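Long-range contacts in MGS-M5 (PDB 4Q3N), which probably interconverts L-lactate and pyruvate with NAD as coenzyme, as a four-subunit lactate dehydrogenase of the Rossmann-fold lactate/malate dehydrogenase family: residues Arg251-Ser256 and Ala275-Asp280; Ile115-Ser120 and Arg140-Gly145; Val257-Val262 and Ile271-Val276; Gly261-Glu266 and His283-Leu288; Met1-Val6 and Ala244-Glu249. One frame throughout, in Å; residues are numbered along the deposited sequence. Where two conformers were deposited one is given.

Contact 1: residues Arg251-Ser256 and Ala275-Asp280; sequences RILPIS and AVLNKD
Ile255 and Leu277 point at each other tip to tip, with Ile255 CD1 lying 4.0 Å from Leu277 CD2. They sit on the face of a beta hairpin, strands 251-258 and 270-278, that also carries Leu253 and Ala275. In Ile255, CG1 stands between the backbone N and the carbonyl carbon (chi1 45°), and the extended chain beyond it runs over Ala275, whose CB is 4.0 Å from Ile255 CG1. Leu253 approaches the same leucine in another way: the two side chains meet at about a right angle, Leu253 CD1 resting 4.0 Å from Leu277 CD1. On the other face Ile252 and Val276 pass on a slant, 4.1 Å apart at Ile252 CG1 and Val276 CG2. Arg251 starts on the Leu253 face, but its chain leads off to a salt bridge with Asp164 of the second subunit. Two hydrogen-bonded pairs, Arg251 with Leu277 and Leu253 with Ala275, flank the non-hydrogen-bonded pair Ile252 with Val276. Leu277 N donates to Arg251 O at 2.9 Å. The Ala275 N to Leu253 O bond, 2.8 Å long, comes from 45° above the carbonyl plane. The short strand axes run 123° apart, where 180° would be straight antiparallel, evidence of a strongly twisted ladder. Ile241 of helix 232-246 packs on both Ile255 and Leu277. The chemistry is therefore divided: four amide-carbonyl bonds join the strands in a buried setting, hydrocarbon contacts lie on both faces, and the Arg251 guanidinium serves the joint between subunits.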
# COMPACT_ATOMS: atom_id res chain seq x y z
N ARG A 251 17.06 -8.82 -1.78
CA ARG A 251 16.15 -9.40 -2.77
C ARG A 251 16.97 -9.95 -3.94
O ARG A 251 17.92 -9.32 -4.37
CB ARG A 251 15.21 -8.33 -3.27
CG ARG A 251 13.99 -8.86 -4.05
CD ARG A 251 12.97 -9.48 -3.07
NE ARG A 251 11.82 -9.96 -3.83
CZ ARG A 251 10.61 -10.17 -3.32
NH1 ARG A 251 10.38 -9.93 -2.04
NH2 ARG A 251 9.61 -10.59 -4.11
N ILE A 252 16.58 -11.10 -4.47
CA ILE A 252 17.26 -11.66 -5.64
C ILE A 252 16.51 -11.23 -6.89
O ILE A 252 15.32 -11.57 -7.05
CB ILE A 252 17.33 -13.19 -5.59
CG1 ILE A 252 18.07 -13.61 -4.32
CG2 ILE A 252 18.02 -13.73 -6.88
CD1 ILE A 252 17.94 -15.09 -4.00
N LEU A 253 17.20 -10.47 -7.73
CA LEU A 253 16.67 -10.02 -9.04
C LEU A 253 17.71 -10.19 -10.14
O LEU A 253 18.89 -9.97 -9.92
CB LEU A 253 16.28 -8.53 -9.03
CG LEU A 253 15.14 -8.18 -8.04
CD1 LEU A 253 15.07 -6.69 -7.88
CD2 LEU A 253 13.75 -8.74 -8.51
N PRO A 254 17.26 -10.54 -11.35
CA PRO A 254 18.21 -10.66 -12.45
C PRO A 254 18.46 -9.26 -12.98
O PRO A 254 17.50 -8.56 -13.32
CB PRO A 254 17.49 -11.55 -13.45
CG PRO A 254 16.00 -11.31 -13.18
CD PRO A 254 15.91 -11.01 -11.69
N ILE A 255 19.72 -8.83 -12.95
CA ILE A 255 20.10 -7.48 -13.38
C ILE A 255 21.44 -7.59 -14.07
O ILE A 255 22.08 -8.64 -13.98
CB ILE A 255 20.22 -6.51 -12.19
CG1 ILE A 255 21.00 -7.17 -11.04
CG2 ILE A 255 18.85 -6.19 -11.64
CD1 ILE A 255 21.53 -6.17 -10.02
N SER A 256 21.85 -6.52 -14.76
CA SER A 256 23.18 -6.43 -15.32
C SER A 256 24.22 -6.23 -14.23
O SER A 256 24.20 -5.22 -13.53
CB SER A 256 23.30 -5.26 -16.33
OG SER A 256 22.41 -5.39 -17.42
N ALA A 275 21.02 -11.47 -8.81
CA ALA A 275 21.91 -10.88 -7.83
C ALA A 275 21.12 -10.43 -6.61
O ALA A 275 19.93 -10.12 -6.71
CB ALA A 275 22.70 -9.68 -8.47
N VAL A 276 21.80 -10.40 -5.47
CA VAL A 276 21.21 -9.98 -4.23
C VAL A 276 21.39 -8.47 -4.07
O VAL A 276 22.54 -7.99 -3.98
CB VAL A 276 21.85 -10.73 -3.01
CG1 VAL A 276 21.16 -10.27 -1.70
CG2 VAL A 276 21.72 -12.22 -3.18
N LEU A 277 20.28 -7.74 -3.99
CA LEU A 277 20.30 -6.28 -3.82
C LEU A 277 19.90 -5.84 -2.41
O LEU A 277 18.89 -6.32 -1.87
CB LEU A 277 19.35 -5.62 -4.81
CG LEU A 277 19.83 -5.64 -6.27
CD1 LEU A 277 18.68 -5.21 -7.20
CD2 LEU A 277 20.98 -4.64 -6.38
N ASN A 278 20.63 -4.89 -1.85
CA ASN A 278 20.24 -4.33 -0.56
C ASN A 278 20.69 -2.85 -0.59
O ASN A 278 21.02 -2.33 -1.65
CB ASN A 278 20.84 -5.15 0.61
CG ASN A 278 22.36 -5.08 0.67
OD1 ASN A 278 22.94 -4.10 0.26
ND2 ASN A 278 23.01 -6.14 1.20
N LYS A 279 20.70 -2.17 0.54
CA LYS A 279 20.91 -0.72 0.57
C LYS A 279 22.30 -0.33 0.09
O LYS A 279 22.56 0.82 -0.27
CB LYS A 279 20.73 -0.16 1.99
CG LYS A 279 21.82 -0.57 2.96
CD LYS A 279 21.51 -0.01 4.36
CE LYS A 279 22.43 -0.62 5.39
NZ LYS A 279 23.85 -0.18 5.16
N ASP A 280 23.19 -1.30 0.11
CA ASP A 280 24.61 -1.03 -0.26
C ASP A 280 24.88 -1.36 -1.73
O ASP A 280 26.00 -1.17 -2.19
CB ASP A 280 25.56 -1.85 0.60
CG ASP A 280 25.45 -1.53 2.07
OD1 ASP A 280 25.44 -0.32 2.39
OD2 ASP A 280 25.34 -2.48 2.88

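Contact 2: residues Ile115-Ser120 and Arg140-Gly145; sequences ILLVAS and RVIGSG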
# COMPACT_ATOMS: atom_id res chain seq x y z
N ILE A 115 24.58 4.80 -5.65
CA ILE A 115 24.53 3.71 -6.61
C ILE A 115 24.09 4.20 -8.00
O ILE A 115 23.21 5.06 -8.09
CB ILE A 115 23.54 2.64 -6.06
CG1 ILE A 115 24.13 2.05 -4.76
CG2 ILE A 115 23.16 1.57 -7.10
CD1 ILE A 115 23.04 1.27 -4.01
N LEU A 116 24.69 3.65 -9.06
CA LEU A 116 24.24 3.95 -10.45
C LEU A 116 23.46 2.79 -11.00
O LEU A 116 23.91 1.63 -10.91
CB LEU A 116 25.45 4.21 -11.41
CG LEU A 116 26.34 5.41 -11.10
CD1 LEU A 116 27.55 5.47 -12.06
CD2 LEU A 116 25.54 6.74 -11.17
N LEU A 117 22.32 3.11 -11.58
CA LEU A 117 21.46 2.14 -12.27
C LEU A 117 21.26 2.56 -13.72
O LEU A 117 20.63 3.59 -13.97
CB LEU A 117 20.10 2.05 -11.57
CG LEU A 117 19.00 1.23 -12.25
CD1 LEU A 117 19.50 -0.17 -12.62
CD2 LEU A 117 17.74 1.11 -11.28
N VAL A 118 21.78 1.79 -14.66
CA VAL A 118 21.73 2.20 -16.08
C VAL A 118 20.55 1.49 -16.74
O VAL A 118 20.41 0.28 -16.59
CB VAL A 118 23.05 1.84 -16.80
CG1 VAL A 118 22.95 2.17 -18.30
CG2 VAL A 118 24.19 2.61 -16.17
N ALA A 119 19.65 2.23 -17.39
CA ALA A 119 18.55 1.56 -18.11
C ALA A 119 18.69 1.79 -19.63
O ALA A 119 18.02 1.13 -20.41
CB ALA A 119 17.17 2.07 -17.64
N SER A 120 19.55 2.71 -20.03
CA SER A 120 19.80 3.02 -21.44
C SER A 120 20.20 1.76 -22.20
O SER A 120 20.95 0.99 -21.67
CB SER A 120 20.91 4.06 -21.57
OG SER A 120 20.62 5.22 -20.83
N ARG A 140 28.34 -1.16 -6.85
CA ARG A 140 27.55 0.10 -6.78
C ARG A 140 27.12 0.58 -8.15
O ARG A 140 26.58 1.68 -8.29
CB ARG A 140 28.40 1.21 -6.16
CG ARG A 140 29.16 0.76 -4.91
CD ARG A 140 28.30 0.90 -3.65
NE ARG A 140 28.01 2.29 -3.32
CZ ARG A 140 27.11 2.66 -2.40
NH1 ARG A 140 26.46 1.72 -1.69
NH2 ARG A 140 26.89 3.95 -2.14
N VAL A 141 27.42 -0.21 -9.17
CA VAL A 141 26.94 0.17 -10.53
C VAL A 141 26.28 -1.03 -11.16
O VAL A 141 26.89 -2.09 -11.27
CB VAL A 141 28.11 0.64 -11.46
CG1 VAL A 141 27.57 0.95 -12.90
CG2 VAL A 141 28.80 1.85 -10.85
N ILE A 142 25.01 -0.87 -11.53
CA ILE A 142 24.28 -1.96 -12.13
C ILE A 142 23.50 -1.49 -13.33
O ILE A 142 23.29 -0.27 -13.54
CB ILE A 142 23.28 -2.60 -11.08
CG1 ILE A 142 22.32 -1.55 -10.55
CG2 ILE A 142 24.06 -3.22 -9.95
CD1 ILE A 142 21.21 -2.11 -9.62
N GLY A 143 23.01 -2.45 -14.11
CA GLY A 143 22.07 -2.12 -15.17
C GLY A 143 20.76 -2.90 -14.95
O GLY A 143 20.74 -3.86 -14.20
N SER A 144 19.69 -2.51 -15.63
CA SER A 144 18.42 -3.19 -15.44
C SER A 144 18.42 -4.61 -16.07
O SER A 144 17.56 -5.44 -15.72
CB SER A 144 17.27 -2.36 -16.01
OG SER A 144 17.49 -1.97 -17.34
N GLY A 145 19.36 -4.87 -16.98
CA GLY A 145 19.59 -6.23 -17.47
C GLY A 145 18.32 -6.94 -17.91
O GLY A 145 17.50 -6.39 -18.65
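Arg140 lays its guanidinium against Ile115 where the parallel strands 115-118 and 141-143 begin; with helix 123-134 between them they form a beta-alpha-beta crossover at one edge of the Rossmann sheet. Ile115 CG1 lies over the centre of one face of that group, 3.8 Å from Arg140 CZ. Bends at chi2 and chi3 of the arginine fold the group back to this place, where NH1 binds the carbonyl of Asp280 and NH2 that of Asn113. The Arg140 carbonyl O accepts from Leu116 N at 2.8 Å. Val141 then lies beside Leu116, both pointing the same way, with Val141 CG2 4.0 Å from Leu116 CD1. Ile142 is gripped at both ends: its N donates to Leu116 O at 2.8 Å, and its O accepts from Val118 N, also at 2.8 Å and in the carbonyl plane. On the face away from Val141, Ile142 CG1 takes the crowded position between N and carbonyl carbon (chi1 57°) and meets Leu117 CD1 at 3.8 Å. Gly143 brings its CA to 3.2 Å from Val118 O, a CA-H...O contact. Ser144 N completes the ladder, donating to that same Val118 O at 3.0 Å, nearly along the C=O axis.

Contact 3: residues Val257-Val262 and Ile271-Val276; sequences VLNNGV and IGLPAV
Val257 and Ile271 form an antiparallel hydrogen-bonded pair in the hairpin of strands 251-258 and 270-278. Two backbone bonds define it: Val257 N donates to Ile271 O at 3.0 Å, and Ile271 N to Val257 O at 2.9 Å. Neither donor lies flat with its acceptor, the first being 40° above the carbonyl plane and the second tilted 31° from it. Beyond this pair Asn259 still bonds to the backbone of Val269, and the chain then turns back in a type I' turn from Asn259 to Val262, with Asn260 and Gly261 at its two positive-phi corners, closed by Val262 N to Asn259 O at 3.1 Å. The Asn259 amide is occupied at both ends, OD1 accepting from Tyr263 N and ND2 donating to Glu266 O, so that it ties the loop together.

Apolar contacts gather on the side of Val257. Its two methyls divide the work: with CG1 anti to the carbonyl carbon (chi1 -75°), CG2 falls between the backbone N and the carbonyl carbon and reaches Leu273 CB at 3.9 Å, while CG1 meets Ala275 CB at 4.1 Å. Asn259 CB adds a looser carbon contact, 4.3 Å from Ile271 CG2. Polar and apolar groups also touch, for Leu273 CD1 lies 3.9 Å from Asn259 OD1. The rest of the Ile271 side chain heads away from the first segment.

That side chain goes to helix 292-311, where Leu298, Ala302 and Leu305 receive it, and Leu298 also touches Leu273. Val257, in turn, packs on Val282 and Ile285 of strand 281-285, the third strand of the sheet.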
# COMPACT_ATOMS: atom_id res chain seq x y z
N VAL A 257 25.16 -7.18 -14.11
CA VAL A 257 26.22 -7.09 -13.09
C VAL A 257 27.51 -7.58 -13.68
O VAL A 257 27.50 -8.33 -14.69
CB VAL A 257 25.90 -7.95 -11.84
CG1 VAL A 257 24.84 -7.28 -11.01
CG2 VAL A 257 25.46 -9.38 -12.27
N LEU A 258 28.61 -7.20 -13.06
CA LEU A 258 29.92 -7.60 -13.55
C LEU A 258 30.14 -9.07 -13.18
O LEU A 258 30.23 -9.39 -11.98
CB LEU A 258 31.02 -6.74 -12.96
CG LEU A 258 32.44 -7.05 -13.48
CD1 LEU A 258 32.60 -6.57 -14.99
CD2 LEU A 258 33.54 -6.44 -12.60
N ASN A 259 30.26 -9.95 -14.18
CA ASN A 259 30.45 -11.38 -13.87
C ASN A 259 31.63 -11.60 -12.94
O ASN A 259 31.48 -12.15 -11.83
CB ASN A 259 30.65 -12.22 -15.12
CG ASN A 259 30.88 -13.71 -14.77
OD1 ASN A 259 30.13 -14.27 -13.98
ND2 ASN A 259 31.92 -14.32 -15.31
N ASN A 260 32.81 -11.19 -13.38
CA ASN A 260 33.98 -11.16 -12.48
C ASN A 260 34.29 -12.56 -11.92
O ASN A 260 34.64 -12.71 -10.76
CB ASN A 260 33.73 -10.18 -11.33
CG ASN A 260 34.99 -9.78 -10.57
OD1 ASN A 260 36.05 -9.71 -11.14
ND2 ASN A 260 34.86 -9.51 -9.28
N GLY A 261 34.16 -13.59 -12.75
CA GLY A 261 34.58 -14.92 -12.31
C GLY A 261 33.48 -15.72 -11.61
O GLY A 261 33.66 -16.88 -11.29
N VAL A 262 32.31 -15.14 -11.39
CA VAL A 262 31.28 -15.92 -10.71
C VAL A 262 30.82 -17.05 -11.61
O VAL A 262 30.87 -18.21 -11.20
CB VAL A 262 30.08 -15.08 -10.27
CG1 VAL A 262 29.00 -16.03 -9.71
CG2 VAL A 262 30.51 -14.07 -9.18
N ILE A 271 26.54 -8.44 -17.41
CA ILE A 271 25.63 -9.38 -18.06
C ILE A 271 24.49 -9.74 -17.10
O ILE A 271 24.64 -9.59 -15.89
CB ILE A 271 26.43 -10.64 -18.53
CG1 ILE A 271 25.62 -11.51 -19.50
CG2 ILE A 271 27.00 -11.39 -17.32
CD1 ILE A 271 26.53 -12.63 -20.13
N GLY A 272 23.33 -10.12 -17.63
CA GLY A 272 22.13 -10.34 -16.82
C GLY A 272 22.26 -11.63 -16.01
O GLY A 272 22.33 -12.74 -16.57
N LEU A 273 22.36 -11.48 -14.69
CA LEU A 273 22.49 -12.61 -13.76
C LEU A 273 21.67 -12.29 -12.51
O LEU A 273 21.49 -11.13 -12.16
CB LEU A 273 23.97 -12.85 -13.37
CG LEU A 273 24.90 -13.18 -14.55
CD1 LEU A 273 26.38 -13.08 -14.08
CD2 LEU A 273 24.59 -14.60 -15.16
N PRO A 274 21.18 -13.33 -11.82
CA PRO A 274 20.45 -13.07 -10.57
C PRO A 274 21.42 -12.52 -9.51
O PRO A 274 22.52 -13.03 -9.33
CB PRO A 274 19.89 -14.44 -10.18
CG PRO A 274 20.85 -15.44 -10.79
CD PRO A 274 21.39 -14.78 -12.07
N ALA A 275 21.02 -11.47 -8.81
CA ALA A 275 21.91 -10.88 -7.83
C ALA A 275 21.12 -10.43 -6.61
O ALA A 275 19.93 -10.12 -6.71
CB ALA A 275 22.70 -9.68 -8.47
N VAL A 276 21.80 -10.40 -5.47
CA VAL A 276 21.21 -9.98 -4.23
C VAL A 276 21.39 -8.47 -4.07
O VAL A 276 22.54 -7.99 -3.98
CB VAL A 276 21.85 -10.73 -3.01
CG1 VAL A 276 21.16 -10.27 -1.70
CG2 VAL A 276 21.72 -12.22 -3.18

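Contact 4: residues Gly261-Glu266 and His283-Leu288; sequences GVYDCE and HHIVKL. With ACT (acetate ion), chain E.
Tyr263 sets its hydroxyl between two backbone groups of the 283-288 segment and uses it as both donor and acceptor. The OH donates to Val286 O at 2.6 Å, arriving in the carbonyl plane on a lone pair. It accepts from Leu288 N at 2.8 Å, a nearly straight bond with 168° at the hydrogen. With both partners fixed, the phenol is anchored at its far end.

The ring itself takes a CH-pi contact. Lys287 CD stands 3.6 Å from the centroid of the Tyr263 ring and only 10° off its normal, over the centre of one face. A bend at chi2 (56°) turns the lysine chain over the ring. Ile285 CG2 is placed instead at the ring edge, in plane, 3.9 Å from Tyr263 CE1. Topologically, the loop between strands 251-258 and 270-278 here folds against the end of strand 281-285, an edge strand of the three-stranded antiparallel sheet in the C-terminal domain, and the residues that follow it. Leu273 of the central strand and Leu298 of helix 292-311 also pack on Tyr263.

Apolar contacts continue through Val262, which adds CG1 to Ile285 CG2 at 4.0 Å. It runs past Lys287 in the opposite direction, Val262 CG1 lying 3.9 Å from Lys287 CB.

Among the charged groups, Lys287 NZ donates to Leu288 O at 2.9 Å from above the carbonyl plane. A water accepts from the same NZ and is weakly bound to Asp264 OD2. Earlier in the strand, His284 NE2 donates to OXT of an acetate, probably from the crystallisation liquor, at 2.7 Å; Lys192 of the second subunit holds the same acetate.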
# COMPACT_ATOMS: atom_id res chain seq x y z
N GLY A 261 34.16 -13.59 -12.75
CA GLY A 261 34.58 -14.92 -12.31
C GLY A 261 33.48 -15.72 -11.61
O GLY A 261 33.66 -16.88 -11.29
N VAL A 262 32.31 -15.14 -11.39
CA VAL A 262 31.28 -15.92 -10.71
C VAL A 262 30.82 -17.05 -11.61
O VAL A 262 30.87 -18.21 -11.20
CB VAL A 262 30.08 -15.08 -10.27
CG1 VAL A 262 29.00 -16.03 -9.71
CG2 VAL A 262 30.51 -14.07 -9.18
N TYR A 263 30.42 -16.75 -12.86
CA TYR A 263 30.09 -17.79 -13.82
C TYR A 263 31.33 -18.06 -14.68
O TYR A 263 32.29 -17.25 -14.68
CB TYR A 263 28.85 -17.36 -14.67
CG TYR A 263 27.53 -17.44 -13.91
CD1 TYR A 263 27.17 -16.45 -12.98
CD2 TYR A 263 26.66 -18.53 -14.10
CE1 TYR A 263 25.98 -16.53 -12.26
CE2 TYR A 263 25.44 -18.60 -13.40
CZ TYR A 263 25.11 -17.61 -12.47
OH TYR A 263 23.92 -17.68 -11.76
N ASP A 264 31.41 -19.18 -15.39
CA ASP A 264 32.70 -19.35 -16.06
C ASP A 264 32.79 -18.68 -17.44
O ASP A 264 33.77 -18.84 -18.14
CB ASP A 264 33.10 -20.83 -16.14
CG ASP A 264 32.01 -21.68 -16.64
OD1 ASP A 264 31.28 -21.21 -17.53
OD2 ASP A 264 31.88 -22.81 -16.13
N CYS A 265 31.80 -17.88 -17.79
CA CYS A 265 31.91 -17.04 -18.97
C CYS A 265 32.89 -15.89 -18.72
O CYS A 265 33.41 -15.76 -17.61
CB CYS A 265 30.54 -16.50 -19.34
SG CYS A 265 29.81 -15.46 -18.08
N GLU A 266 33.13 -15.06 -19.75
CA GLU A 266 33.98 -13.87 -19.66
C GLU A 266 33.82 -13.16 -18.32
O GLU A 266 32.70 -12.90 -17.89
CB GLU A 266 33.64 -12.89 -20.80
CG GLU A 266 34.76 -11.95 -21.18
CD GLU A 266 35.88 -12.65 -21.98
OE1 GLU A 266 35.71 -12.91 -23.19
OE2 GLU A 266 36.91 -12.97 -21.38
N HIS A 283 25.02 -7.31 -3.09
CA HIS A 283 25.68 -8.05 -2.02
C HIS A 283 26.55 -9.18 -2.61
O HIS A 283 27.73 -9.33 -2.28
CB HIS A 283 24.66 -8.62 -1.01
CG HIS A 283 25.32 -9.40 0.09
ND1 HIS A 283 25.58 -10.75 -0.02
CD2 HIS A 283 25.82 -9.01 1.28
CE1 HIS A 283 26.24 -11.16 1.05
NE2 HIS A 283 26.39 -10.12 1.86
N HIS A 284 25.98 -9.96 -3.51
CA HIS A 284 26.76 -10.93 -4.30
C HIS A 284 25.90 -11.37 -5.47
O HIS A 284 24.68 -11.18 -5.46
CB HIS A 284 27.21 -12.17 -3.47
CG HIS A 284 26.08 -13.07 -3.00
ND1 HIS A 284 25.34 -12.81 -1.86
CD2 HIS A 284 25.61 -14.25 -3.48
CE1 HIS A 284 24.48 -13.79 -1.65
NE2 HIS A 284 24.61 -14.67 -2.63
N ILE A 285 26.52 -12.00 -6.45
CA ILE A 285 25.80 -12.59 -7.57
C ILE A 285 25.43 -14.00 -7.20
O ILE A 285 26.26 -14.74 -6.65
CB ILE A 285 26.67 -12.61 -8.82
CG1 ILE A 285 27.00 -11.17 -9.21
CG2 ILE A 285 25.95 -13.42 -9.99
CD1 ILE A 285 28.00 -11.12 -10.41
N VAL A 286 24.22 -14.42 -7.49
CA VAL A 286 23.85 -15.77 -7.13
C VAL A 286 24.36 -16.70 -8.22
O VAL A 286 24.10 -16.48 -9.42
CB VAL A 286 22.31 -15.89 -6.96
CG1 VAL A 286 21.91 -17.34 -6.70
CG2 VAL A 286 21.85 -14.95 -5.77
N LYS A 287 25.05 -17.75 -7.82
CA LYS A 287 25.58 -18.69 -8.81
C LYS A 287 24.63 -19.87 -8.96
O LYS A 287 24.50 -20.66 -8.06
CB LYS A 287 26.98 -19.15 -8.41
CG LYS A 287 27.59 -20.24 -9.26
CD LYS A 287 27.62 -19.87 -10.73
CE LYS A 287 28.46 -20.90 -11.50
NZ LYS A 287 27.71 -22.19 -11.72
N LEU A 288 23.95 -19.97 -10.10
CA LEU A 288 23.11 -21.13 -10.37
C LEU A 288 23.92 -22.24 -10.99
O LEU A 288 24.86 -21.97 -11.74
CB LEU A 288 21.96 -20.78 -11.33
CG LEU A 288 21.09 -19.62 -10.84
CD1 LEU A 288 20.16 -19.20 -12.02
CD2 LEU A 288 20.29 -20.08 -9.57
C ACT E . 22.72 -17.91 -3.00
O ACT E . 22.79 -19.13 -3.31
OXT ACT E . 23.76 -17.22 -3.19
CH3 ACT E . 21.51 -17.27 -2.39
O HOH W 1 29.44 -23.67 -13.97

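Contact 5: residues Met1-Val6 and Ala244-Glu249; sequences MRNSKV and AIFNNE. With ACT (acetate ion), chain G.
Phe246 turns its CG away from its own carbonyl carbon and beside the backbone N (chi1 -78°), which sends the ring from the end of helix 232-246 to the backbone of Asn3 through Lys5. Asn3 has CG opposite its backbone N (chi1 -174°) and lies alongside the ring, pointing the same way. The backbone carbonyl of Asn3 meets the ring near its plane, at the edge, with O 3.2 Å from Phe246 CD2. Ser4 CA comes within 3.7 Å of Phe246 CE2 at an oblique angle. Val6 supplies the apolar contact, its CG2 3.6 Å from Phe246 CE1. An Asx turn shapes the N-terminal chain here, Lys5 N donating to Asn3 OD1 at 2.8 Å. On the other side, the helix ends in a Schellman motif: Asn248 has positive phi, and Glu249 N reaches back to Ala244 O at 2.9 Å.

Arg2 and Asn248 approach at about a right angle, their flat groups 70° apart. Arg2 NH2 and Asn248 ND2 are 3.6 Å from each other and both are donors; both residues are held by Glu29 of the fourth subunit, which forms a salt bridge with Arg2 NE and accepts from Asn248 ND2. Ser4 OG donates to an acetate OXT at 2.9 Å, and Arg57 binds the same ion, probably a crystallisation additive.

The two segments, one from each domain, thus meet without a direct hydrogen bond. The slightly positive ring edge is probably drawn to the Asn3 carbonyl, whereas polar ends turn to other partners, Arg2 and Asn248 to that Glu29 and Lys5 to Asp71 of the same chain.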
# COMPACT_ATOMS: atom_id res chain seq x y z
N MET A 1 21.86 4.53 8.86
CA MET A 1 21.48 5.69 8.06
C MET A 1 20.91 5.27 6.72
O MET A 1 21.30 4.25 6.13
CB MET A 1 22.67 6.65 7.84
CG MET A 1 22.93 7.63 9.01
SD MET A 1 21.68 8.93 9.31
CE MET A 1 20.37 8.10 10.23
N ARG A 2 19.94 6.03 6.24
CA ARG A 2 19.21 5.65 5.09
C ARG A 2 19.07 6.89 4.21
O ARG A 2 19.21 8.04 4.66
CB ARG A 2 17.84 5.04 5.49
CG ARG A 2 17.96 3.72 6.27
CD ARG A 2 18.31 2.49 5.37
NE ARG A 2 18.24 1.25 6.13
CZ ARG A 2 19.22 0.81 6.92
NH1 ARG A 2 20.35 1.49 7.00
NH2 ARG A 2 19.08 -0.31 7.63
N ASN A 3 18.89 6.66 2.93
CA ASN A 3 18.80 7.74 1.99
C ASN A 3 17.39 7.63 1.46
O ASN A 3 16.83 6.54 1.57
CB ASN A 3 19.86 7.59 0.89
CG ASN A 3 19.89 8.77 -0.01
OD1 ASN A 3 19.05 8.90 -0.87
ND2 ASN A 3 20.84 9.67 0.20
N SER A 4 16.76 8.72 0.98
CA SER A 4 15.53 8.51 0.20
C SER A 4 15.40 9.49 -0.96
O SER A 4 14.37 10.10 -1.17
CB SER A 4 14.25 8.57 1.09
OG SER A 4 13.08 7.95 0.41
N LYS A 5 16.46 9.56 -1.77
CA LYS A 5 16.48 10.45 -2.93
C LYS A 5 16.99 9.77 -4.18
O LYS A 5 18.08 9.17 -4.17
CB LYS A 5 17.40 11.65 -2.63
CG LYS A 5 17.40 12.70 -3.75
CD LYS A 5 18.29 13.82 -3.21
CE LYS A 5 18.56 14.85 -4.29
NZ LYS A 5 19.40 16.00 -3.74
N VAL A 6 16.22 9.89 -5.25
CA VAL A 6 16.60 9.33 -6.53
C VAL A 6 16.70 10.45 -7.55
O VAL A 6 15.86 11.35 -7.57
CB VAL A 6 15.57 8.28 -7.01
CG1 VAL A 6 15.87 7.86 -8.47
CG2 VAL A 6 15.56 7.06 -6.05
N ALA A 244 14.11 -2.64 -3.86
CA ALA A 244 15.01 -3.62 -3.20
C ALA A 244 16.16 -2.92 -2.51
O ALA A 244 16.61 -3.32 -1.42
CB ALA A 244 15.55 -4.62 -4.22
N ILE A 245 16.68 -1.87 -3.16
CA ILE A 245 17.78 -1.09 -2.56
C ILE A 245 17.31 -0.19 -1.40
O ILE A 245 17.83 -0.26 -0.29
CB ILE A 245 18.49 -0.21 -3.64
CG1 ILE A 245 19.12 -1.12 -4.70
CG2 ILE A 245 19.50 0.77 -2.93
CD1 ILE A 245 19.52 -0.35 -6.02
N PHE A 246 16.31 0.65 -1.62
CA PHE A 246 15.93 1.57 -0.54
C PHE A 246 15.26 0.85 0.66
O PHE A 246 15.32 1.32 1.78
CB PHE A 246 15.02 2.69 -1.07
CG PHE A 246 15.80 3.74 -1.81
CD1 PHE A 246 16.12 3.56 -3.14
CD2 PHE A 246 16.32 4.83 -1.14
CE1 PHE A 246 16.93 4.54 -3.84
CE2 PHE A 246 17.11 5.81 -1.81
CZ PHE A 246 17.42 5.65 -3.15
N ASN A 247 14.61 -0.27 0.40
CA ASN A 247 14.02 -1.05 1.52
C ASN A 247 14.99 -2.08 2.07
O ASN A 247 14.64 -2.88 2.96
CB ASN A 247 12.72 -1.73 1.08
CG ASN A 247 11.63 -0.71 0.79
OD1 ASN A 247 11.39 0.19 1.57
ND2 ASN A 247 11.00 -0.84 -0.32
N ASN A 248 16.22 -2.05 1.54
CA ASN A 248 17.31 -2.88 2.07
C ASN A 248 16.91 -4.38 2.14
O ASN A 248 17.05 -5.04 3.20
CB ASN A 248 17.70 -2.39 3.49
CG ASN A 248 18.98 -3.01 3.98
OD1 ASN A 248 19.83 -3.36 3.15
ND2 ASN A 248 19.16 -3.13 5.34
N GLU A 249 16.40 -4.90 1.04
CA GLU A 249 15.62 -6.15 1.11
C GLU A 249 16.49 -7.41 1.08
O GLU A 249 16.04 -8.41 1.57
CB GLU A 249 14.61 -6.23 -0.07
CG GLU A 249 13.47 -5.25 0.08
CD GLU A 249 12.46 -5.33 -1.06
OE1 GLU A 249 12.78 -5.90 -2.14
OE2 GLU A 249 11.36 -4.77 -0.86
C ACT G . 11.69 4.36 1.82
O ACT G . 10.45 4.21 2.00
OXT ACT G . 12.15 5.53 1.81
CH3 ACT G . 12.58 3.17 1.63
O HOH W 2 15.74 4.64 2.68

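In the fold
Along the chain, contact 5 pairs the N-terminus with the end of helix 232-246, and contact 2 lies nested within that loop. Contacts 1, 3 and 4 follow, all in the C-terminal domain. Contacts 1 and 3 lie on one hairpin, their centres about 10 Å apart, and contact 4 adds strand 281-285 and the hairpin loop, about 5 Å from contact 3 by centres. Contact 2 belongs to the parallel Rossmann sheet, yet its centre is about 11 Å from contact 1, where Ser256 N meets Gly143 O. Contact 5 likewise bridges the domains, about 25 Å from contact 4 by centres. The hairpin therefore abuts the NAD-binding domain, while contacts 1, 3, 4 and 5 also reach other subunits.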